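Local coordinates for SWD1-like protein (Myceliophthora thermophila, PDB 6E29), which probably serves as the Swd1 (Cps50) WD-repeat subunit of the COMPASS histone H3 methyltransferase complex, this chain being its beta-propeller domain, at residues P110-E115 against M175-V180; D186-G191 against I200-R205; I213-I218 against A234-I239; R240-P245 against L259-K264. All blocks are in the same frame, centred on the assembly; numbering follows the deposited sequence.

Contact 1 (P110-E115 against M175-V180)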
loop_
_atom_site.group_PDB
_atom_site.type_symbol
_atom_site.label_atom_id
_atom_site.label_comp_id
_atom_site.label_asym_id
_atom_site.label_seq_id
_atom_site.Cartn_x
_atom_site.Cartn_y
_atom_site.Cartn_z
ATOM N N PRO B 110 -11.801 0.856 10.760
ATOM C CA PRO B 110 -11.508 0.739 9.324
ATOM C C PRO B 110 -10.059 0.333 9.078
ATOM O O PRO B 110 -9.141 0.733 9.803
ATOM C CB PRO B 110 -11.770 2.155 8.786
ATOM C CG PRO B 110 -12.762 2.758 9.789
ATOM C CD PRO B 110 -12.394 2.162 11.124
ATOM N N VAL B 111 -9.847 -0.424 8.007
ATOM C CA VAL B 111 -8.519 -0.918 7.663
ATOM C C VAL B 111 -7.943 0.009 6.599
ATOM O O VAL B 111 -8.519 0.144 5.514
ATOM C CB VAL B 111 -8.568 -2.385 7.190
ATOM C CG1 VAL B 111 -7.156 -2.968 7.014
ATOM C CG2 VAL B 111 -9.411 -3.288 8.172
ATOM N N TYR B 112 -6.849 0.716 6.928
ATOM C CA TYR B 112 -6.136 1.473 5.892
ATOM C C TYR B 112 -5.633 0.538 4.785
ATOM O O TYR B 112 -5.656 0.870 3.601
ATOM C CB TYR B 112 -4.934 2.195 6.497
ATOM C CG TYR B 112 -5.175 3.445 7.324
ATOM C CD1 TYR B 112 -5.798 4.576 6.772
ATOM C CD2 TYR B 112 -4.650 3.531 8.631
ATOM C CE1 TYR B 112 -5.942 5.738 7.514
ATOM C CE2 TYR B 112 -4.805 4.678 9.381
ATOM C CZ TYR B 112 -5.430 5.782 8.811
ATOM O OH TYR B 112 -5.598 6.923 9.543
ATOM N N GLY B 113 -5.110 -0.617 5.166
ATOM C CA GLY B 113 -4.628 -1.571 4.203
ATOM C C GLY B 113 -4.049 -2.772 4.912
ATOM O O GLY B 113 -3.619 -2.717 6.082
ATOM N N ALA B 114 -4.088 -3.903 4.237
ATOM C CA ALA B 114 -3.529 -5.141 4.783
ATOM C C ALA B 114 -2.675 -5.823 3.718
ATOM O O ALA B 114 -3.053 -5.864 2.542
ATOM C CB ALA B 114 -4.633 -6.112 5.293
ATOM N N GLU B 115 -1.502 -6.329 4.129
ATOM C CA GLU B 115 -0.536 -6.912 3.205
ATOM C C GLU B 115 -0.231 -8.335 3.616
ATOM O O GLU B 115 -0.014 -8.602 4.803
ATOM C CB GLU B 115 0.777 -6.157 3.170
ATOM C CG GLU B 115 0.695 -4.846 2.403
ATOM C CD GLU B 115 0.801 -5.072 0.909
ATOM O OE1 GLU B 115 1.835 -5.618 0.478
ATOM O OE2 GLU B 115 -0.161 -4.737 0.171
ATOM N N MET B 175 0.579 7.369 15.073
ATOM C CA MET B 175 -0.254 6.224 14.714
ATOM C C MET B 175 0.166 5.716 13.347
ATOM O O MET B 175 0.569 6.501 12.482
ATOM C CB MET B 175 -1.719 6.591 14.719
ATOM C CG MET B 175 -2.108 7.150 16.081
ATOM S SD MET B 175 -3.822 7.193 16.396
ATOM C CE MET B 175 -4.370 8.165 14.976
ATOM N N THR B 176 0.101 4.400 13.158
ATOM C CA THR B 176 0.626 3.807 11.946
ATOM C C THR B 176 -0.437 3.778 10.844
ATOM O O THR B 176 -1.559 3.302 11.053
ATOM C CB THR B 176 1.114 2.395 12.253
ATOM O OG1 THR B 176 2.216 2.457 13.173
ATOM C CG2 THR B 176 1.510 1.649 11.000
ATOM N N THR B 177 -0.062 4.238 9.647
ATOM C CA THR B 177 -1.038 4.499 8.597
ATOM C C THR B 177 -0.769 3.686 7.358
ATOM O O THR B 177 -1.626 3.671 6.463
ATOM C CB THR B 177 -1.030 5.979 8.212
ATOM O OG1 THR B 177 0.341 6.379 8.075
ATOM C CG2 THR B 177 -1.754 6.804 9.280
ATOM N N ALA B 178 0.353 2.989 7.294
ATOM C CA ALA B 178 0.712 2.240 6.100
ATOM C C ALA B 178 1.743 1.238 6.550
ATOM O O ALA B 178 2.564 1.557 7.404
ATOM C CB ALA B 178 1.308 3.125 4.971
ATOM N N ILE B 179 1.716 0.042 5.985
ATOM C CA ILE B 179 2.716 -0.936 6.396
ATOM C C ILE B 179 2.929 -1.933 5.273
ATOM O O ILE B 179 1.973 -2.322 4.600
ATOM C CB ILE B 179 2.262 -1.639 7.693
ATOM C CG1 ILE B 179 3.422 -2.453 8.279
ATOM C CG2 ILE B 179 0.938 -2.460 7.440
ATOM C CD1 ILE B 179 3.124 -2.998 9.675
ATOM N N VAL B 180 4.184 -2.344 5.065
ATOM C CA VAL B 180 4.502 -3.351 4.046
ATOM C C VAL B 180 5.562 -4.284 4.611
ATOM O O VAL B 180 6.331 -3.910 5.496
ATOM C CB VAL B 180 5.026 -2.742 2.713
ATOM C CG1 VAL B 180 3.965 -1.922 2.045
ATOM C CG2 VAL B 180 6.270 -1.881 2.924
#

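Contact 2 (D186-G191 against I200-R205)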
loop_
_atom_site.group_PDB
_atom_site.type_symbol
_atom_site.label_atom_id
_atom_site.label_comp_id
_atom_site.label_asym_id
_atom_site.label_seq_id
_atom_site.Cartn_x
_atom_site.Cartn_y
_atom_site.Cartn_z
ATOM N N ASP B 186 11.104 -10.802 6.904
ATOM C CA ASP B 186 11.614 -10.713 8.275
ATOM C C ASP B 186 11.350 -9.365 8.954
ATOM O O ASP B 186 11.445 -9.281 10.190
ATOM C CB ASP B 186 13.126 -10.994 8.322
ATOM C CG ASP B 186 13.491 -12.389 7.825
ATOM O OD1 ASP B 186 14.375 -12.472 6.943
ATOM O OD2 ASP B 186 12.889 -13.396 8.283
ATOM N N HIS B 187 11.054 -8.314 8.190
ATOM C CA HIS B 187 10.803 -6.992 8.746
ATOM C C HIS B 187 9.557 -6.389 8.134
ATOM O O HIS B 187 9.117 -6.758 7.039
ATOM C CB HIS B 187 11.977 -6.047 8.510
ATOM C CG HIS B 187 13.225 -6.485 9.203
ATOM N ND1 HIS B 187 14.093 -7.418 8.663
ATOM C CD2 HIS B 187 13.707 -6.182 10.429
ATOM C CE1 HIS B 187 15.073 -7.645 9.521
ATOM N NE2 HIS B 187 14.860 -6.909 10.601
ATOM N N LEU B 188 9.015 -5.426 8.851
ATOM C CA LEU B 188 7.942 -4.615 8.335
ATOM C C LEU B 188 8.421 -3.185 8.267
ATOM O O LEU B 188 9.136 -2.725 9.154
ATOM C CB LEU B 188 6.706 -4.706 9.199
ATOM C CG LEU B 188 6.091 -6.115 9.156
ATOM C CD1 LEU B 188 5.595 -6.413 10.544
ATOM C CD2 LEU B 188 4.964 -6.204 8.102
ATOM N N LEU B 189 8.000 -2.491 7.234
ATOM C CA LEU B 189 8.269 -1.065 7.084
ATOM C C LEU B 189 6.941 -0.369 7.268
ATOM O O LEU B 189 5.970 -0.673 6.563
ATOM C CB LEU B 189 8.882 -0.748 5.712
ATOM C CG LEU B 189 10.058 -1.613 5.269
ATOM C CD1 LEU B 189 10.474 -1.191 3.902
ATOM C CD2 LEU B 189 11.204 -1.506 6.223
ATOM N N ALA B 190 6.872 0.565 8.202
ATOM C CA ALA B 190 5.593 1.190 8.486
ATOM C C ALA B 190 5.735 2.706 8.493
ATOM O O ALA B 190 6.791 3.254 8.846
ATOM C CB ALA B 190 5.036 0.716 9.832
ATOM N N GLY B 191 4.677 3.357 8.058
ATOM C CA GLY B 191 4.608 4.810 8.078
ATOM C C GLY B 191 3.598 5.297 9.091
ATOM O O GLY B 191 2.610 4.616 9.399
ATOM N N ILE B 200 10.406 -2.580 11.653
ATOM C CA ILE B 200 9.957 -3.476 12.719
ATOM C C ILE B 200 10.483 -4.867 12.419
ATOM O O ILE B 200 10.274 -5.380 11.315
ATOM C CB ILE B 200 8.413 -3.493 12.813
ATOM C CG1 ILE B 200 7.892 -2.078 13.019
ATOM C CG2 ILE B 200 7.867 -4.426 13.983
ATOM C CD1 ILE B 200 6.356 -1.984 12.979
ATOM N N ASP B 201 11.161 -5.479 13.402
ATOM C CA ASP B 201 11.498 -6.901 13.337
ATOM C C ASP B 201 10.212 -7.719 13.442
ATOM O O ASP B 201 9.482 -7.615 14.431
ATOM C CB ASP B 201 12.459 -7.222 14.486
ATOM C CG ASP B 201 13.056 -8.610 14.405
ATOM O OD1 ASP B 201 12.280 -9.581 14.338
ATOM O OD2 ASP B 201 14.307 -8.727 14.451
ATOM N N ALA B 202 9.898 -8.505 12.412
ATOM C CA ALA B 202 8.606 -9.173 12.427
ATOM C C ALA B 202 8.567 -10.323 13.421
ATOM O O ALA B 202 7.477 -10.785 13.775
ATOM C CB ALA B 202 8.229 -9.664 11.019
ATOM N N ARG B 203 9.714 -10.810 13.876
ATOM C CA ARG B 203 9.655 -11.882 14.860
ATOM C C ARG B 203 9.626 -11.348 16.290
ATOM O O ARG B 203 8.865 -11.858 17.114
ATOM C CB ARG B 203 10.814 -12.859 14.665
ATOM C CG ARG B 203 10.991 -13.803 15.854
ATOM C CD ARG B 203 12.459 -14.109 16.134
ATOM N NE ARG B 203 13.024 -13.281 17.202
ATOM C CZ ARG B 203 14.323 -13.224 17.502
ATOM N NH1 ARG B 203 15.191 -13.966 16.824
ATOM N NH2 ARG B 203 14.756 -12.434 18.489
ATOM N N THR B 204 10.404 -10.304 16.600
ATOM C CA THR B 204 10.317 -9.684 17.915
ATOM C C THR B 204 9.160 -8.701 18.038
ATOM O O THR B 204 8.714 -8.420 19.158
ATOM C CB THR B 204 11.626 -8.965 18.236
ATOM O OG1 THR B 204 11.705 -7.753 17.489
ATOM C CG2 THR B 204 12.856 -9.862 17.943
ATOM N N ARG B 205 8.677 -8.167 16.918
ATOM C CA ARG B 205 7.651 -7.124 16.905
ATOM C C ARG B 205 8.136 -5.872 17.590
ATOM O O ARG B 205 7.337 -5.078 18.064
ATOM C CB ARG B 205 6.337 -7.594 17.520
ATOM C CG ARG B 205 5.777 -8.808 16.755
ATOM C CD ARG B 205 4.424 -9.251 17.246
ATOM N NE ARG B 205 4.423 -9.490 18.693
ATOM C CZ ARG B 205 4.756 -10.651 19.256
ATOM N NH1 ARG B 205 5.096 -11.682 18.485
ATOM N NH2 ARG B 205 4.724 -10.795 20.585
HETATM O O HOH W 1 16.201 -7.241 13.102
#

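Contact 3 (I213-I218 against A234-I239)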
loop_
_atom_site.group_PDB
_atom_site.type_symbol
_atom_site.label_atom_id
_atom_site.label_comp_id
_atom_site.label_asym_id
_atom_site.label_seq_id
_atom_site.Cartn_x
_atom_site.Cartn_y
_atom_site.Cartn_z
ATOM N N ILE B 213 10.940 10.997 7.809
ATOM C CA ILE B 213 11.231 11.215 6.398
ATOM C C ILE B 213 10.241 12.141 5.705
ATOM O O ILE B 213 10.442 12.447 4.521
ATOM C CB ILE B 213 11.280 9.889 5.613
ATOM C CG1 ILE B 213 9.933 9.167 5.773
ATOM C CG2 ILE B 213 12.501 9.062 6.079
ATOM C CD1 ILE B 213 9.730 7.977 4.729
ATOM N N ALA B 214 9.177 12.575 6.370
ATOM C CA ALA B 214 8.215 13.445 5.713
ATOM C C ALA B 214 7.676 14.433 6.734
ATOM O O ALA B 214 7.827 14.262 7.959
ATOM C CB ALA B 214 7.087 12.617 5.056
ATOM N N SER B 215 7.031 15.483 6.238
ATOM C CA SER B 215 6.416 16.467 7.117
ATOM C C SER B 215 4.890 16.419 7.104
ATOM O O SER B 215 4.246 17.422 7.414
ATOM C CB SER B 215 6.888 17.871 6.758
ATOM O OG SER B 215 8.218 18.027 7.195
ATOM N N GLY B 216 4.296 15.293 6.718
ATOM C CA GLY B 216 2.902 15.062 7.078
ATOM C C GLY B 216 2.615 13.589 7.324
ATOM O O GLY B 216 3.529 12.804 7.577
ATOM N N ILE B 217 1.347 13.199 7.229
ATOM C CA ILE B 217 0.950 11.796 7.329
ATOM C C ILE B 217 1.478 10.984 6.147
ATOM O O ILE B 217 1.326 11.354 4.963
ATOM C CB ILE B 217 -0.575 11.734 7.453
ATOM C CG1 ILE B 217 -0.956 12.471 8.752
ATOM C CG2 ILE B 217 -1.075 10.302 7.310
ATOM C CD1 ILE B 217 -2.440 12.724 8.934
ATOM N N ILE B 218 2.099 9.836 6.436
ATOM C CA ILE B 218 2.507 8.922 5.371
ATOM C C ILE B 218 1.302 8.086 4.931
ATOM O O ILE B 218 0.629 7.457 5.757
ATOM C CB ILE B 218 3.681 8.046 5.824
ATOM C CG1 ILE B 218 4.934 8.940 6.055
ATOM C CG2 ILE B 218 4.010 6.988 4.776
ATOM C CD1 ILE B 218 6.163 8.179 6.640
ATOM N N ALA B 234 3.384 11.034 1.008
ATOM C CA ALA B 234 3.053 11.673 2.274
ATOM C C ALA B 234 2.386 13.008 2.000
ATOM O O ALA B 234 2.477 13.564 0.905
ATOM C CB ALA B 234 4.313 11.851 3.148
ATOM N N GLN B 235 1.747 13.548 3.016
ATOM C CA GLN B 235 0.878 14.685 2.807
ATOM C C GLN B 235 1.626 16.010 2.722
ATOM O O GLN B 235 1.004 17.053 2.875
ATOM C CB GLN B 235 -0.147 14.754 3.934
ATOM C CG GLN B 235 -1.263 13.703 3.795
ATOM C CD GLN B 235 -2.415 14.011 4.769
ATOM O OE1 GLN B 235 -2.225 14.725 5.767
ATOM N NE2 GLN B 235 -3.610 13.502 4.469
ATOM N N ASP B 236 2.937 16.004 2.515
ATOM C CA ASP B 236 3.658 17.255 2.364
ATOM C C ASP B 236 3.961 17.558 0.900
ATOM O O ASP B 236 4.854 18.344 0.619
ATOM C CB ASP B 236 4.933 17.289 3.245
ATOM C CG ASP B 236 5.956 16.176 2.915
ATOM O OD1 ASP B 236 5.688 15.366 2.004
ATOM O OD2 ASP B 236 7.029 16.137 3.583
ATOM N N ARG B 237 3.203 16.969 -0.042
ATOM C CA ARG B 237 3.256 17.298 -1.462
ATOM C C ARG B 237 4.507 16.759 -2.131
ATOM O O ARG B 237 4.837 17.157 -3.249
ATOM C CB ARG B 237 3.151 18.825 -1.716
ATOM C CG ARG B 237 1.832 19.434 -1.240
ATOM C CD ARG B 237 1.786 20.944 -1.185
ATOM N NE ARG B 237 0.413 21.327 -0.856
ATOM C CZ ARG B 237 -0.128 21.239 0.367
ATOM N NH1 ARG B 237 0.581 20.783 1.406
ATOM N NH2 ARG B 237 -1.391 21.599 0.558
ATOM N N ILE B 238 5.252 15.892 -1.456
ATOM C CA ILE B 238 6.509 15.404 -1.987
ATOM C C ILE B 238 6.468 13.891 -2.012
ATOM O O ILE B 238 6.142 13.269 -1.002
ATOM C CB ILE B 238 7.698 15.894 -1.153
ATOM C CG1 ILE B 238 7.719 17.421 -1.210
ATOM C CG2 ILE B 238 8.984 15.316 -1.707
ATOM C CD1 ILE B 238 8.730 18.041 -0.225
ATOM N N ILE B 239 6.792 13.307 -3.165
ATOM C CA ILE B 239 6.960 11.868 -3.311
ATOM C C ILE B 239 8.445 11.566 -3.170
ATOM O O ILE B 239 9.296 12.352 -3.620
ATOM C CB ILE B 239 6.402 11.377 -4.659
ATOM C CG1 ILE B 239 4.930 11.740 -4.783
ATOM C CG2 ILE B 239 6.557 9.824 -4.754
ATOM C CD1 ILE B 239 4.366 11.640 -6.282
#

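Contact 4 (R240-P245 against L259-K264)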
loop_
_atom_site.group_PDB
_atom_site.type_symbol
_atom_site.label_atom_id
_atom_site.label_comp_id
_atom_site.label_asym_id
_atom_site.label_seq_id
_atom_site.Cartn_x
_atom_site.Cartn_y
_atom_site.Cartn_z
ATOM N N ARG B 240 8.768 10.462 -2.489
ATOM C CA ARG B 240 10.166 10.156 -2.195
ATOM C C ARG B 240 10.443 8.697 -2.456
ATOM O O ARG B 240 9.591 7.851 -2.160
ATOM C CB ARG B 240 10.502 10.407 -0.726
ATOM C CG ARG B 240 10.349 11.931 -0.389
ATOM C CD ARG B 240 10.497 12.122 1.120
ATOM N NE ARG B 240 10.423 13.521 1.559
ATOM C CZ ARG B 240 9.310 14.157 1.898
ATOM N NH1 ARG B 240 8.115 13.547 1.847
ATOM N NH2 ARG B 240 9.389 15.431 2.295
ATOM N N THR B 241 11.634 8.418 -2.972
ATOM C CA THR B 241 12.159 7.065 -3.043
ATOM C C THR B 241 13.376 6.969 -2.140
ATOM O O THR B 241 14.134 7.934 -1.982
ATOM C CB THR B 241 12.524 6.670 -4.457
ATOM O OG1 THR B 241 13.392 7.666 -5.039
ATOM C CG2 THR B 241 11.212 6.533 -5.296
ATOM N N PHE B 242 13.548 5.807 -1.539
ATOM C CA PHE B 242 14.677 5.559 -0.654
ATOM C C PHE B 242 15.324 4.237 -0.995
ATOM O O PHE B 242 14.659 3.307 -1.467
ATOM C CB PHE B 242 14.287 5.485 0.812
ATOM C CG PHE B 242 13.663 6.710 1.336
ATOM C CD1 PHE B 242 14.388 7.607 2.121
ATOM C CD2 PHE B 242 12.313 6.947 1.077
ATOM C CE1 PHE B 242 13.768 8.766 2.585
ATOM C CE2 PHE B 242 11.709 8.067 1.522
ATOM C CZ PHE B 242 12.444 8.989 2.308
ATOM N N ILE B 243 16.621 4.153 -0.666
ATOM C CA ILE B 243 17.425 2.939 -0.833
ATOM C C ILE B 243 17.288 2.105 0.431
ATOM O O ILE B 243 17.667 2.560 1.503
ATOM C CB ILE B 243 18.898 3.290 -1.085
ATOM C CG1 ILE B 243 19.005 4.312 -2.224
ATOM C CG2 ILE B 243 19.678 2.039 -1.402
ATOM C CD1 ILE B 243 18.294 3.864 -3.497
ATOM N N VAL B 244 16.756 0.898 0.317
ATOM C CA VAL B 244 16.406 0.141 1.533
ATOM C C VAL B 244 17.644 -0.497 2.081
ATOM O O VAL B 244 18.477 -1.006 1.305
ATOM C CB VAL B 244 15.316 -0.894 1.206
ATOM C CG1 VAL B 244 15.189 -1.917 2.313
ATOM C CG2 VAL B 244 13.945 -0.229 0.946
ATOM N N PRO B 245 17.880 -0.479 3.404
ATOM C CA PRO B 245 19.115 -1.040 3.948
ATOM C C PRO B 245 19.138 -2.558 3.871
ATOM O O PRO B 245 18.141 -3.255 3.639
ATOM C CB PRO B 245 19.141 -0.566 5.401
ATOM C CG PRO B 245 17.705 -0.408 5.745
ATOM C CD PRO B 245 17.056 0.136 4.466
ATOM N N LEU B 259 18.689 4.943 5.834
ATOM C CA LEU B 259 17.618 4.881 4.844
ATOM C C LEU B 259 17.785 6.082 3.915
ATOM O O LEU B 259 17.056 7.073 4.010
ATOM C CB LEU B 259 16.262 4.848 5.540
ATOM C CG LEU B 259 15.087 4.579 4.614
ATOM C CD1 LEU B 259 15.260 3.262 3.841
ATOM C CD2 LEU B 259 13.779 4.619 5.426
ATOM N N PRO B 260 18.767 6.038 3.028
ATOM C CA PRO B 260 19.123 7.256 2.294
ATOM C C PRO B 260 18.087 7.620 1.239
ATOM O O PRO B 260 17.494 6.767 0.563
ATOM C CB PRO B 260 20.498 6.921 1.695
ATOM C CG PRO B 260 20.515 5.422 1.630
ATOM C CD PRO B 260 19.695 4.917 2.773
ATOM N N LEU B 261 17.803 8.910 1.164
ATOM C CA LEU B 261 16.874 9.404 0.149
ATOM C C LEU B 261 17.491 9.277 -1.241
ATOM O O LEU B 261 18.634 9.682 -1.473
ATOM C CB LEU B 261 16.537 10.863 0.445
ATOM C CG LEU B 261 15.688 11.608 -0.557
ATOM C CD1 LEU B 261 14.312 11.047 -0.451
ATOM C CD2 LEU B 261 15.734 13.103 -0.189
ATOM N N GLU B 262 16.718 8.761 -2.180
ATOM C CA GLU B 262 17.158 8.681 -3.567
ATOM C C GLU B 262 16.683 9.894 -4.369
ATOM O O GLU B 262 17.493 10.724 -4.776
ATOM C CB GLU B 262 16.657 7.388 -4.205
ATOM C CG GLU B 262 17.224 7.242 -5.638
ATOM C CD GLU B 262 16.606 6.089 -6.411
ATOM O OE1 GLU B 262 17.363 5.227 -6.953
ATOM O OE2 GLU B 262 15.359 6.081 -6.456
ATOM N N HIS B 263 15.380 10.016 -4.603
ATOM C CA HIS B 263 14.806 11.147 -5.322
ATOM C C HIS B 263 13.615 11.721 -4.568
ATOM O O HIS B 263 12.886 11.002 -3.879
ATOM C CB HIS B 263 14.316 10.759 -6.733
ATOM C CG HIS B 263 15.411 10.403 -7.681
ATOM N ND1 HIS B 263 16.447 11.250 -7.978
ATOM C CD2 HIS B 263 15.656 9.256 -8.356
ATOM C CE1 HIS B 263 17.272 10.658 -8.822
ATOM N NE2 HIS B 263 16.812 9.447 -9.068
ATOM N N LYS B 264 13.392 13.022 -4.763
ATOM C CA LYS B 264 12.151 13.713 -4.410
ATOM C C LYS B 264 11.430 14.043 -5.707
ATOM O O LYS B 264 12.056 14.560 -6.644
ATOM C CB LYS B 264 12.413 15.028 -3.672
ATOM C CG LYS B 264 12.729 14.917 -2.195
ATOM C CD LYS B 264 13.043 16.258 -1.603
ATOM C CE LYS B 264 14.242 16.877 -2.279
ATOM N NZ LYS B 264 14.479 18.239 -1.689
#

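Contact 1 (P110-E115 against M175-V180)
The ring of Tyr-112 lies across Thr-177, and this pair makes the tightly packed half of the contact. Thr-177 CB sits over one face of the ring, offset toward the rim. The methyl does the closest side-chain touching, with Thr-177 CG2 3.7 Å from Tyr-112 CE2 and 3.8 Å from Tyr-112 CZ. The inner end of the tyrosine is held close as well, since Tyr-112 CB is 3.6 Å from Thr-177 O. The threonine has its hydroxyl between the backbone N and the carbonyl carbon (chi1 46°). This leaves the methyl for the ring and gives OG1 to the carbonyl of Ile-218, at the start of strand 218-223, the innermost of the following blade. The two segments belong to strands 111-117 and 176-181. They are the innermost strands of adjacent four-stranded blades in a beta-propeller, and their touching parts run only 30° apart. Both carry a classic beta bulge at this point: Tyr-112 and Gly-113 face Ala-127, and Thr-177 and Ala-178 face Gly-191. Beyond the bulges the packing is looser. Ala-114 and Ala-178 turn their methyls away from the facing strand, and that of Ala-114 packs on Phe-124 inside its own blade. Contact resumes at Glu-115, whose chain bends at CG (chi2 -81°). Glu-115 CG comes 3.6 Å from Ile-179 O and stays 4.4 Å from Val-180 CG1. Glu-115 is partly exposed, and its OE2 has a long, weak ion pair with Arg-32.

Contact 2 (D186-G191 against I200-R205)
Asp-186 to Leu-188 pair antiparallel with Ile-200 to Ala-202 through three fairly straight backbone hydrogen bonds. Leu-188 N donates to Ile-200 O, Ile-200 N returns a bond to Leu-188 O, and Ala-202 N reaches Asp-186 O, each at 2.8 Å. The strands 187-192 and 196-201 form a hairpin. His-187 and Asp-201 form the non-hydrogen-bonded pair beside these bonds. With CG beside its backbone N (chi1 -64°), the imidazole leans along the neighbouring strand, and His-187 CD2 is 3.7 Å from Asp-201 CA. One water closes the gap between the two polar ends. It lies in the ring plane, 2.9 Å from His-187 NE2, and donates to Asp-201 OD2 at 2.8 Å. On the other face Leu-188 CB meets Ile-200 CB, and Leu-188 CD1 meets the Ala-202 methyl. The remaining oxygen of Asp-201 shapes the turn that leaves strand 196-201 for strand 207-212. Asp-201 OD1 accepts Arg-203 N at 2.9 Å, nearly along its C-O axis, in an Asx turn. Asp-201 OD1 also takes Thr-204 N at 3.0 Å from above the carboxylate plane. One carboxylate therefore serves both the turn and the water bridge. Its negative charge would probably favour a protonated histidine nearby.

Contact 3 (I213-I218 against A234-I239)
Asp-236 reaches across to the backbone of Ser-215, and its side chain can be followed atom by atom. Asp-236 CB lies 4.0 Å from Ser-215 C, against the peptide that leads into Gly-216. CG sits between the backbone N and the carbonyl carbon (chi1 60°), which swings the carboxylate toward the facing loop. There Asp-236 CG is 3.6 Å from Ser-215 N. At the tip, Asp-236 OD2 accepts Ser-215 N at 2.7 Å, and the donor comes from 52° above the carboxylate plane. The same oxygen forms a salt bridge with Arg-240, and Arg-240 also reaches OD1. Two kinds of partner thus fix the carboxylate. Next to it the packing is tight, with Ala-214 CB and Ala-234 CB only 3.5 Å apart. Gln-235 N gives a bent bond of 3.0 Å to Ile-217 O. The Gln-235 and Ile-217 side chains then run side by side in the same direction, with Gln-235 OE1 3.8 Å from Ile-217 CD1. Gly-216 N is buried here without a polar partner. Ile-218 and Ala-234 make an antiparallel non-hydrogen-bonded pair where strand 218-223 starts and strand 229-234 ends. The aspartate recalls the one often found in the turn between the second and third strands of a WD repeat. Segment 213-218 links strand 207-212, the outer edge of one blade, to strand 218-223, the innermost of the next. Segment 234-239 is the turn from strand 229-234 to strand 239-243 of that second blade.

Contact 4 (R240-P245 against L259-K264)
Thr-241 and Glu-262 meet through their side chains as well as their backbones. The threonine hydroxyl stands between its own backbone N and carbonyl carbon (chi1 52°), facing the next strand. Thr-241 OG1 donates to the anti lone pair of Glu-262 OE2 at 2.9 Å and accepts His-263 N at 3.1 Å. Glu-262 and His-263 both face Thr-241, a classic beta bulge. The glutamate is extended, with CG anti to the backbone N (chi1 -175°), and its other oxygen, OE1, forms a salt bridge with Arg-301. On the opposite face of the strand pair, Phe-242 packs against two leucines. Leu-261 CD1 lies over one ring face, 4.1 Å from the Phe-242 centroid, in a CH-pi contact. Leu-259 crosses the phenylalanine at about a right angle, and Leu-259 CD1 packs 3.9 Å from Phe-242 CB. Leu-259 CD1 also reaches Pro-245 CD at 3.7 Å. Ile-243 CB rests on Pro-260 CG at 3.8 Å, while Ile-243 N bonds to Pro-260 O. Strands 239-243 and 261-265 are the third and the outermost of their blade. On the inner flank Phe-242 leans on Val-232 of strand 229-234. Leu-259 touches Tyr-209 of strand 207-212 in the preceding blade.

In the fold
Contact 1 is the buried one, its centre about 8 Å from the centre of the chain, and joins two blades by packing alone. Contacts 2, 3 and 4 are partly buried, with centres about 15 to 17 Å from it. Contact 2 is strand pairing with a water bridge. In contact 3 an aspartate grips a loop. Contact 4 adds a leucine-phenylalanine cluster to its strand pairing. Contacts 1 and 2 share a blade, because strands 176-181 and 187-192 are neighbours in it. Contacts 3 and 4 share the next blade and touch where Phe-242 meets Ile-213. Contact 3 lies at the junction of the two blades: it touches contact 1, and its Ile-218 packs on Gly-191 of contact 2. Contacts 1 and 4 do not touch.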